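Local coordinates for cellulose hydrolase (Bacillus licheniformis, PDB 4YZT), which hydrolyses internal beta-1,4-glucosidic bonds of cellulose as a tri-modular endoglucanase of glycoside hydrolase family 5, at residues P301-N306 and V322-V327; E99-A104 and E146-K151; S439-S444 and L452-S457. All blocks are in the same frame, centred on the assembly; numbering follows the deposited sequence. Where two conformers were deposited one is given.

Interaction 1 of 3, residues P301-N306 and V322-V327; sequences PMWWDN and VVKEIV. With BGC (beta-D-glucopyranose), chain B; BGC (beta-D-glucopyranose), chain C.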
loop_
_atom_site.group_PDB
_atom_site.type_symbol
_atom_site.label_atom_id
_atom_site.label_comp_id
_atom_site.label_asym_id
_atom_site.label_seq_id
_atom_site.Cartn_x
_atom_site.Cartn_y
_atom_site.Cartn_z
ATOM N N PRO A 301 -9.932 2.597 -8.007
ATOM C CA PRO A 301 -8.827 2.154 -7.153
ATOM C C PRO A 301 -8.741 2.955 -5.857
ATOM O O PRO A 301 -8.604 4.189 -5.891
ATOM C CB PRO A 301 -7.593 2.389 -8.035
ATOM C CG PRO A 301 -7.977 3.555 -8.918
ATOM C CD PRO A 301 -9.496 3.551 -9.044
ATOM N N MET A 302 -8.816 2.260 -4.724
ATOM C CA MET A 302 -8.687 2.934 -3.430
ATOM C C MET A 302 -7.388 2.505 -2.735
ATOM O O MET A 302 -7.186 1.329 -2.438
ATOM C CB MET A 302 -9.917 2.647 -2.554
ATOM C CG MET A 302 -11.247 2.971 -3.271
ATOM S SD MET A 302 -12.693 3.167 -2.202
ATOM C CE MET A 302 -12.374 4.789 -1.503
ATOM N N TRP A 303 -6.516 3.482 -2.477
ATOM C CA TRP A 303 -5.130 3.238 -2.024
ATOM C C TRP A 303 -5.068 2.887 -0.538
ATOM O O TRP A 303 -5.634 3.613 0.289
ATOM C CB TRP A 303 -4.305 4.506 -2.300
ATOM C CG TRP A 303 -2.814 4.402 -2.428
ATOM C CD1 TRP A 303 -2.048 3.274 -2.540
ATOM C CD2 TRP A 303 -1.906 5.512 -2.490
ATOM N NE1 TRP A 303 -0.707 3.625 -2.655
ATOM C CE2 TRP A 303 -0.605 4.991 -2.636
ATOM C CE3 TRP A 303 -2.074 6.897 -2.434
ATOM C CZ2 TRP A 303 0.524 5.811 -2.719
ATOM C CZ3 TRP A 303 -0.951 7.710 -2.522
ATOM C CH2 TRP A 303 0.329 7.161 -2.648
ATOM N N TRP A 304 -4.393 1.795 -0.194
ATOM C CA TRP A 304 -4.238 1.457 1.228
ATOM C C TRP A 304 -3.098 2.234 1.848
ATOM O O TRP A 304 -1.937 2.125 1.433
ATOM C CB TRP A 304 -4.016 -0.045 1.450
ATOM C CG TRP A 304 -3.884 -0.370 2.928
ATOM C CD1 TRP A 304 -2.753 -0.746 3.598
ATOM C CD2 TRP A 304 -4.933 -0.313 3.913
ATOM N NE1 TRP A 304 -3.034 -0.919 4.944
ATOM C CE2 TRP A 304 -4.365 -0.665 5.157
ATOM C CE3 TRP A 304 -6.298 -0.000 3.858
ATOM C CZ2 TRP A 304 -5.116 -0.721 6.336
ATOM C CZ3 TRP A 304 -7.041 -0.054 5.026
ATOM C CH2 TRP A 304 -6.447 -0.410 6.251
ATOM N N ASP A 305 -3.448 3.012 2.864
ATOM C CA ASP A 305 -2.481 3.809 3.598
ATOM C C ASP A 305 -2.706 3.566 5.093
ATOM O O ASP A 305 -3.705 4.021 5.664
ATOM C CB ASP A 305 -2.641 5.284 3.222
ATOM C CG ASP A 305 -1.570 6.172 3.831
ATOM O OD1 ASP A 305 -0.792 5.684 4.680
ATOM O OD2 ASP A 305 -1.506 7.365 3.458
ATOM N N ASN A 306 -1.803 2.829 5.731
ATOM C CA ASN A 306 -1.979 2.558 7.153
ATOM C C ASN A 306 -1.439 3.663 8.069
ATOM O O ASN A 306 -1.445 3.517 9.288
ATOM C CB ASN A 306 -1.345 1.211 7.536
ATOM C CG ASN A 306 0.184 1.212 7.451
ATOM O OD1 ASN A 306 0.818 2.224 7.140
ATOM N ND2 ASN A 306 0.781 0.057 7.751
ATOM N N VAL A 322 6.081 11.929 -5.172
ATOM C CA VAL A 322 5.984 11.534 -6.572
ATOM C C VAL A 322 4.984 10.395 -6.752
ATOM O O VAL A 322 4.134 10.454 -7.647
ATOM C CB VAL A 322 7.353 11.116 -7.138
ATOM C CG1 VAL A 322 7.199 10.473 -8.512
ATOM C CG2 VAL A 322 8.293 12.321 -7.179
ATOM N N VAL A 323 5.070 9.362 -5.914
ATOM C CA VAL A 323 4.153 8.240 -6.080
ATOM C C VAL A 323 2.707 8.723 -5.834
ATOM O O VAL A 323 1.781 8.280 -6.523
ATOM C CB VAL A 323 4.516 7.042 -5.169
ATOM C CG1 VAL A 323 4.082 7.282 -3.713
ATOM C CG2 VAL A 323 3.886 5.772 -5.700
ATOM N N LYS A 324 2.522 9.650 -4.898
ATOM C CA LYS A 324 1.208 10.246 -4.671
ATOM C C LYS A 324 0.699 10.967 -5.922
ATOM O O LYS A 324 -0.457 10.805 -6.317
ATOM C CB LYS A 324 1.239 11.236 -3.498
ATOM C CG LYS A 324 -0.124 11.916 -3.215
ATOM C CD LYS A 324 -0.230 13.327 -3.797
ATOM C CE LYS A 324 0.633 14.314 -3.041
ATOM N NZ LYS A 324 0.398 15.726 -3.480
ATOM N N GLU A 325 1.559 11.768 -6.540
ATOM C CA GLU A 325 1.146 12.506 -7.725
ATOM C C GLU A 325 0.834 11.552 -8.878
ATOM O O GLU A 325 -0.084 11.805 -9.663
ATOM C CB GLU A 325 2.214 13.519 -8.153
ATOM C CG GLU A 325 2.526 14.613 -7.128
ATOM C CD GLU A 325 1.339 15.504 -6.767
ATOM O OE1 GLU A 325 0.280 15.443 -7.434
ATOM O OE2 GLU A 325 1.485 16.298 -5.810
ATOM N N ILE A 326 1.586 10.457 -8.964
ATOM C CA ILE A 326 1.321 9.433 -9.958
ATOM C C ILE A 326 -0.091 8.867 -9.779
ATOM O O ILE A 326 -0.826 8.725 -10.751
ATOM C CB ILE A 326 2.368 8.304 -9.889
ATOM C CG1 ILE A 326 3.648 8.757 -10.594
ATOM C CG2 ILE A 326 1.849 7.031 -10.537
ATOM C CD1 ILE A 326 4.845 7.838 -10.365
ATOM N N VAL A 327 -0.478 8.567 -8.542
ATOM C CA VAL A 327 -1.811 8.007 -8.284
ATOM C C VAL A 327 -2.920 8.999 -8.649
ATOM O O VAL A 327 -3.912 8.633 -9.270
ATOM C CB VAL A 327 -1.950 7.578 -6.799
ATOM C CG1 VAL A 327 -3.413 7.320 -6.424
ATOM C CG2 VAL A 327 -1.100 6.332 -6.525
HETATM C C2 BGC B . -2.192 -2.879 8.055
HETATM C C3 BGC B . -1.311 -3.257 9.204
HETATM C C4 BGC B . -2.133 -3.775 10.343
HETATM C C5 BGC B . -3.001 -4.936 9.896
HETATM C C6 BGC B . -3.860 -5.403 11.042
HETATM C C1 BGC B . -3.051 -4.045 7.636
HETATM O O2 BGC B . -1.419 -2.422 6.923
HETATM O O3 BGC B . -0.511 -2.096 9.589
HETATM O O4 BGC B . -1.309 -4.260 11.475
HETATM O O5 BGC B . -3.869 -4.564 8.759
HETATM O O6 BGC B . -4.523 -6.617 10.695
HETATM C C2 BGC C . -6.811 -5.594 5.285
HETATM C C3 BGC C . -6.034 -4.472 5.879
HETATM C C4 BGC C . -4.615 -4.809 6.019
HETATM C C5 BGC C . -4.061 -5.188 4.645
HETATM C C6 BGC C . -2.585 -5.473 4.584
HETATM C C1 BGC C . -6.111 -5.888 3.986
HETATM O O1 BGC C . -6.828 -6.630 3.047
HETATM O O2 BGC C . -8.182 -5.200 4.962
HETATM O O3 BGC C . -6.614 -4.003 7.176
HETATM O O4 BGC C . -3.913 -3.647 6.590
HETATM O O5 BGC C . -4.775 -6.388 4.210
HETATM O O6 BGC C . -2.351 -6.655 5.334
#
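Trp303 reaches from the end of strand 299-303 to helix 321-330, and its indole supplies every contact between the two segments. With CG anti to the backbone N (chi1 -157°), the indole is carried out to the helix. CB and CG serve as the stem, with no atom of 322-327 within 4.2 Å. At the ring fusion, CE2 comes 4.1 Å from Val327 CG2, and that methyl stands over the centre of the six-membered ring, 2° off the normal, a CH-pi contact. CZ2 and CH2 at the outer end meet Val323 CG1, which lies at the ring edge, in its plane, 3.9 Å from CH2. CH2 and CZ3 also touch backbone at Lys324 CA, CH2 at 3.8 Å. NE1 is hydrogen-bonded outside the two segments, and Tyr272 of strand 267-272 stacks on the indole. No hydrogen bond joins the segments.

Trp304, the next residue, takes a different course, to the bound sugar. Its NE1 donates a bond of 3.0 Å to O2 of the chain B glucose, at 157°, while C3 of the chain C glucose lies over one indole face, offset toward the rim. Asn306 ND2 adds a 3.1 Å bond to the chain B O3 and a weak one to O2. Adjacent tryptophans thus serve the last strand-helix packing of the TIM barrel and the glycan-binding cleft at the C-terminal ends of its strands, as in other family 5 cellulases.

Interaction 2 of 3, residues E99-A104 and E146-K151; sequences EVTDWA and ERFKNK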
loop_
_atom_site.group_PDB
_atom_site.type_symbol
_atom_site.label_atom_id
_atom_site.label_comp_id
_atom_site.label_asym_id
_atom_site.label_seq_id
_atom_site.Cartn_x
_atom_site.Cartn_y
_atom_site.Cartn_z
ATOM N N GLU A 99 -19.313 11.572 13.323
ATOM C CA GLU A 99 -18.484 12.787 13.250
ATOM C C GLU A 99 -17.422 12.675 12.154
ATOM O O GLU A 99 -17.282 13.574 11.317
ATOM C CB GLU A 99 -17.818 13.063 14.604
ATOM C CG GLU A 99 -16.791 14.195 14.573
ATOM C CD GLU A 99 -16.314 14.583 15.957
ATOM O OE1 GLU A 99 -15.618 13.774 16.609
ATOM O OE2 GLU A 99 -16.653 15.694 16.400
ATOM N N VAL A 100 -16.687 11.564 12.149
ATOM C CA VAL A 100 -15.628 11.377 11.165
ATOM C C VAL A 100 -16.233 11.210 9.771
ATOM O O VAL A 100 -15.731 11.773 8.811
ATOM C CB VAL A 100 -14.722 10.167 11.518
ATOM C CG1 VAL A 100 -13.779 9.832 10.378
ATOM C CG2 VAL A 100 -13.937 10.453 12.785
ATOM N N THR A 101 -17.333 10.472 9.666
ATOM C CA THR A 101 -17.960 10.282 8.362
ATOM C C THR A 101 -18.449 11.629 7.815
ATOM O O THR A 101 -18.281 11.914 6.626
ATOM C CB THR A 101 -19.137 9.277 8.420
ATOM O OG1 THR A 101 -18.663 8.012 8.890
ATOM C CG2 THR A 101 -19.713 9.063 7.033
ATOM N N ASP A 102 -19.034 12.456 8.677
ATOM C CA ASP A 102 -19.539 13.771 8.256
ATOM C C ASP A 102 -18.410 14.682 7.771
ATOM O O ASP A 102 -18.555 15.376 6.763
ATOM C CB ASP A 102 -20.299 14.456 9.395
ATOM C CG ASP A 102 -21.746 13.991 9.502
ATOM O OD1 ASP A 102 -22.255 13.362 8.549
ATOM O OD2 ASP A 102 -22.379 14.265 10.543
ATOM N N TRP A 103 -17.285 14.672 8.481
ATOM C CA TRP A 103 -16.114 15.437 8.055
ATOM C C TRP A 103 -15.720 15.129 6.613
ATOM O O TRP A 103 -15.422 16.044 5.825
ATOM C CB TRP A 103 -14.926 15.170 8.996
ATOM C CG TRP A 103 -15.018 15.894 10.305
ATOM C CD1 TRP A 103 -15.822 16.964 10.609
ATOM C CD2 TRP A 103 -14.276 15.600 11.498
ATOM N NE1 TRP A 103 -15.614 17.360 11.915
ATOM C CE2 TRP A 103 -14.680 16.529 12.484
ATOM C CE3 TRP A 103 -13.316 14.643 11.826
ATOM C CZ2 TRP A 103 -14.149 16.522 13.776
ATOM C CZ3 TRP A 103 -12.793 14.637 13.099
ATOM C CH2 TRP A 103 -13.208 15.569 14.060
ATOM N N ALA A 104 -15.727 13.844 6.259
ATOM C CA ALA A 104 -15.363 13.444 4.911
ATOM C C ALA A 104 -16.449 13.900 3.939
ATOM O O ALA A 104 -16.159 14.468 2.881
ATOM C CB ALA A 104 -15.164 11.928 4.834
ATOM N N GLU A 146 -29.586 2.518 10.071
ATOM C CA GLU A 146 -30.547 3.482 10.590
ATOM C C GLU A 146 -29.883 4.826 10.902
ATOM O O GLU A 146 -30.430 5.879 10.565
ATOM C CB GLU A 146 -31.237 2.945 11.848
ATOM C CG GLU A 146 -32.227 1.815 11.621
ATOM C CD GLU A 146 -33.570 2.267 11.085
ATOM O OE1 GLU A 146 -33.809 3.489 10.966
ATOM O OE2 GLU A 146 -34.413 1.384 10.797
ATOM N N ARG A 147 -28.718 4.793 11.547
ATOM C CA ARG A 147 -28.006 6.024 11.889
ATOM C C ARG A 147 -27.651 6.835 10.640
ATOM O O ARG A 147 -27.783 8.051 10.626
ATOM C CB ARG A 147 -26.729 5.714 12.685
ATOM C CG ARG A 147 -25.877 6.949 13.030
ATOM C CD ARG A 147 -26.666 8.014 13.816
ATOM N NE ARG A 147 -26.721 7.712 15.246
ATOM C CZ ARG A 147 -25.925 8.264 16.156
ATOM N NH1 ARG A 147 -25.024 9.168 15.798
ATOM N NH2 ARG A 147 -26.036 7.918 17.424
ATOM N N PHE A 148 -27.210 6.152 9.587
ATOM C CA PHE A 148 -26.700 6.828 8.397
ATOM C C PHE A 148 -27.712 6.850 7.246
ATOM O O PHE A 148 -27.373 7.194 6.117
ATOM C CB PHE A 148 -25.386 6.157 7.961
ATOM C CG PHE A 148 -24.249 6.399 8.922
ATOM C CD1 PHE A 148 -23.424 7.511 8.767
ATOM C CD2 PHE A 148 -24.017 5.536 9.990
ATOM C CE1 PHE A 148 -22.362 7.753 9.657
ATOM C CE2 PHE A 148 -22.963 5.769 10.882
ATOM C CZ PHE A 148 -22.140 6.889 10.716
ATOM N N LYS A 149 -28.956 6.506 7.557
ATOM C CA LYS A 149 -30.029 6.405 6.561
ATOM C C LYS A 149 -30.226 7.665 5.693
ATOM O O LYS A 149 -30.491 7.572 4.488
ATOM C CB LYS A 149 -31.339 6.070 7.277
ATOM C CG LYS A 149 -32.569 6.106 6.377
ATOM C CD LYS A 149 -33.829 5.668 7.118
ATOM C CE LYS A 149 -35.057 5.844 6.235
ATOM N NZ LYS A 149 -36.317 5.356 6.881
ATOM N N ASN A 150 -30.078 8.835 6.308
ATOM C CA ASN A 150 -30.436 10.096 5.672
ATOM C C ASN A 150 -29.268 10.868 5.094
ATOM O O ASN A 150 -29.439 12.001 4.615
ATOM C CB ASN A 150 -31.175 10.966 6.681
ATOM C CG ASN A 150 -32.466 10.334 7.120
ATOM O OD1 ASN A 150 -33.241 9.850 6.288
ATOM N ND2 ASN A 150 -32.694 10.288 8.428
ATOM N N LYS A 151 -28.082 10.260 5.144
ATOM C CA LYS A 151 -26.888 10.848 4.558
ATOM C C LYS A 151 -26.972 10.873 3.036
ATOM O O LYS A 151 -27.672 10.049 2.430
ATOM C CB LYS A 151 -25.649 10.078 4.998
ATOM C CG LYS A 151 -25.465 10.015 6.522
ATOM C CD LYS A 151 -25.255 11.420 7.122
ATOM C CE LYS A 151 -25.104 11.323 8.650
ATOM N NZ LYS A 151 -24.922 12.655 9.320
#
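Lys151 NZ is held by two acidic side chains of helix 91-105: Asp102, through a bond of 2.9 Å to OD1, and Glu98, whose OE2 is its strongest polar partner. Asp102 OD1 receives the ammonium through its syn lone pair, on the side of OD2, and OD2 itself takes a weaker bond of 3.2 Å from the same nitrogen. The lysine therefore straddles the carboxylate unevenly. Both segments belong to the helical layer outside the TIM barrel: residues 99-104 lie within helix 91-105, while the other segment leads out of helix 130-147 through a type I beta turn from Phe148 to Lys151, closed by Lys151 N bonding to Phe148 O at 3.3 Å.

The lysine chain bends at chi2 (-63°) and is extended beyond it, which brings NZ to the acid with the two side chains crossing at about a right angle. An alanine at Asp102 takes away one of the two carboxylates on Lys151 NZ, and the ammonium, left with Glu98, would probably be less firmly positioned.

Beneath this polar pair the contact is mostly apolar and more buried. Phe148, the first residue to leave helical backbone angles, packs its ring against Thr101 and also touches Val97 and Leu113, the latter on strand 110-114 of the barrel. Thr101 CB approaches Phe148 CE1 obliquely to 3.8 Å. Thr101 OG1 lies as near to that ring carbon, though its hydrogen bond goes to Val97 O, and Thr101 CG2 is 4.0 Å from Phe148 CE1.

Interaction 3 of 3, residues S439-S444 and L452-S457; sequences SEFTIS and LKIPAS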
loop_
_atom_site.group_PDB
_atom_site.type_symbol
_atom_site.label_atom_id
_atom_site.label_comp_id
_atom_site.label_asym_id
_atom_site.label_seq_id
_atom_site.Cartn_x
_atom_site.Cartn_y
_atom_site.Cartn_z
ATOM N N SER A 439 30.939 -6.176 13.598
ATOM C CA SER A 439 30.356 -7.031 12.568
ATOM C C SER A 439 30.184 -8.463 13.053
ATOM O O SER A 439 29.778 -9.344 12.285
ATOM C CB SER A 439 31.211 -7.014 11.302
ATOM O OG SER A 439 31.091 -5.777 10.628
ATOM N N GLU A 440 30.504 -8.695 14.322
ATOM C CA GLU A 440 30.296 -10.002 14.933
ATOM C C GLU A 440 29.592 -9.843 16.273
ATOM O O GLU A 440 30.036 -9.070 17.128
ATOM C CB GLU A 440 31.621 -10.748 15.121
ATOM C CG GLU A 440 31.468 -12.039 15.915
ATOM C CD GLU A 440 32.789 -12.743 16.153
ATOM O OE1 GLU A 440 33.469 -13.078 15.159
ATOM O OE2 GLU A 440 33.140 -12.963 17.335
ATOM N N PHE A 441 28.504 -10.584 16.465
ATOM C CA PHE A 441 27.725 -10.493 17.694
ATOM C C PHE A 441 27.526 -11.880 18.280
ATOM O O PHE A 441 27.341 -12.843 17.548
ATOM C CB PHE A 441 26.367 -9.835 17.435
ATOM C CG PHE A 441 26.466 -8.413 16.968
ATOM C CD1 PHE A 441 26.715 -8.125 15.626
ATOM C CD2 PHE A 441 26.307 -7.366 17.863
ATOM C CE1 PHE A 441 26.813 -6.814 15.195
ATOM C CE2 PHE A 441 26.400 -6.054 17.435
ATOM C CZ PHE A 441 26.647 -5.778 16.102
ATOM N N THR A 442 27.566 -11.982 19.598
ATOM C CA THR A 442 27.287 -13.248 20.255
ATOM C C THR A 442 25.985 -13.098 21.014
ATOM O O THR A 442 25.788 -12.123 21.742
ATOM C CB THR A 442 28.426 -13.667 21.189
ATOM O OG1 THR A 442 29.618 -13.846 20.417
ATOM C CG2 THR A 442 28.100 -14.986 21.923
ATOM N N ILE A 443 25.084 -14.047 20.803
ATOM C CA ILE A 443 23.789 -14.047 21.460
ATOM C C ILE A 443 23.634 -15.299 22.327
ATOM O O ILE A 443 23.919 -16.412 21.885
ATOM C CB ILE A 443 22.656 -13.968 20.432
ATOM C CG1 ILE A 443 22.683 -12.593 19.757
ATOM C CG2 ILE A 443 21.304 -14.232 21.083
ATOM C CD1 ILE A 443 21.535 -12.335 18.851
ATOM N N SER A 444 23.203 -15.097 23.566
ATOM C CA SER A 444 22.825 -16.191 24.442
ATOM C C SER A 444 21.347 -16.516 24.227
ATOM O O SER A 444 20.483 -15.636 24.347
ATOM C CB SER A 444 23.105 -15.826 25.893
ATOM O OG SER A 444 22.523 -16.773 26.769
ATOM N N LEU A 452 17.994 -7.220 17.823
ATOM C CA LEU A 452 19.438 -6.964 17.838
ATOM C C LEU A 452 19.740 -5.704 17.033
ATOM O O LEU A 452 19.427 -5.625 15.841
ATOM C CB LEU A 452 20.221 -8.155 17.261
ATOM C CG LEU A 452 21.747 -7.988 17.098
ATOM C CD1 LEU A 452 22.464 -7.910 18.447
ATOM C CD2 LEU A 452 22.335 -9.108 16.240
ATOM N N LYS A 453 20.332 -4.721 17.702
ATOM C CA LYS A 453 20.786 -3.507 17.057
ATOM C C LYS A 453 22.190 -3.699 16.504
ATOM O O LYS A 453 23.072 -4.205 17.199
ATOM C CB LYS A 453 20.761 -2.341 18.043
ATOM C CG LYS A 453 21.211 -1.008 17.457
ATOM C CD LYS A 453 21.222 0.071 18.529
ATOM C CE LYS A 453 21.480 1.442 17.904
ATOM N NZ LYS A 453 21.562 2.523 18.928
ATOM N N ILE A 454 22.376 -3.308 15.246
ATOM C CA ILE A 454 23.670 -3.320 14.591
ATOM C C ILE A 454 24.014 -1.889 14.166
ATOM O O ILE A 454 23.622 -1.450 13.089
ATOM C CB ILE A 454 23.662 -4.274 13.374
ATOM C CG1 ILE A 454 23.289 -5.697 13.833
ATOM C CG2 ILE A 454 25.012 -4.256 12.671
ATOM C CD1 ILE A 454 22.561 -6.535 12.781
ATOM N N PRO A 455 24.728 -1.146 15.026
ATOM C CA PRO A 455 25.100 0.236 14.691
ATOM C C PRO A 455 25.885 0.299 13.382
ATOM O O PRO A 455 26.747 -0.542 13.131
ATOM C CB PRO A 455 25.972 0.672 15.877
ATOM C CG PRO A 455 25.505 -0.196 17.008
ATOM C CD PRO A 455 25.191 -1.529 16.368
ATOM N N ALA A 456 25.570 1.275 12.546
ATOM C CA ALA A 456 26.199 1.364 11.242
ATOM C C ALA A 456 26.386 2.813 10.793
ATOM O O ALA A 456 25.662 3.711 11.233
ATOM C CB ALA A 456 25.368 0.591 10.207
ATOM N N SER A 457 27.390 3.028 9.947
ATOM C CA SER A 457 27.500 4.240 9.139
ATOM C C SER A 457 27.268 3.808 7.712
ATOM O O SER A 457 28.193 3.323 7.058
ATOM C CB SER A 457 28.874 4.902 9.269
ATOM O OG SER A 457 29.226 5.143 10.619
#
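Phe441 and Leu452 open the apolar contacts, with Phe441 CD2 lying 3.9 Å from Leu452 CD1. On the other side of the ring outline, Phe441 CE1 meets Ile454 CG1 at 3.9 Å and Ile454 CG2 at 4.0 Å, so two branches of one isoleucine bear on a single ring carbon. All these approaches are oblique. Phe441 CG lies anti to its carbonyl carbon (chi1 -63°), from where the ring extends between Leu452 and Ile454. Further along, Ile443 CD1 touches Leu452 CD2 at 4.2 Å, and Leu508 of helix 505-510 contacts both residues.

The axes of strand segments 440-444 and 452-454 run nearly antiparallel, at 167°, and 9.6 Å apart at closest approach, and no hydrogen bond joins them. This is face-to-face packing of a beta sandwich: strand 440-444 is an outermost strand of one sheet and pairs with strand 527-535, whereas strand 452-457 belongs to the other sheet, between 435-436 and 500-503.

The contact with backbone is slight. Phe441 CE2 comes 3.8 Å from Lys453 O, a van der Waals approach to a carbonyl by a ring carbon. The lysine side chain points away, and its ammonium forms a long, weak ion pair with Asp500.

The three contacts lie in series along the chain and do not touch one another. Interactions 1 and 2 both belong to the TIM barrel, their centres about 25 Å apart: the first joins its last strand to the helix that follows, buried near the chain's centre, while the second joins an outer helix to the turn that ends another and is only partly buried. Interaction 3 lies about 52 Å from interaction 2, centre to centre, on the opposite side of the chain's centre, between the sheets of a separate sandwich. Chemistry follows place: aromatic and aliphatic packing without cross-segment hydrogen bonds in 1 and 3, a salt bridge above a small apolar patch in 2. Only interaction 1 includes residues that bind the glycan.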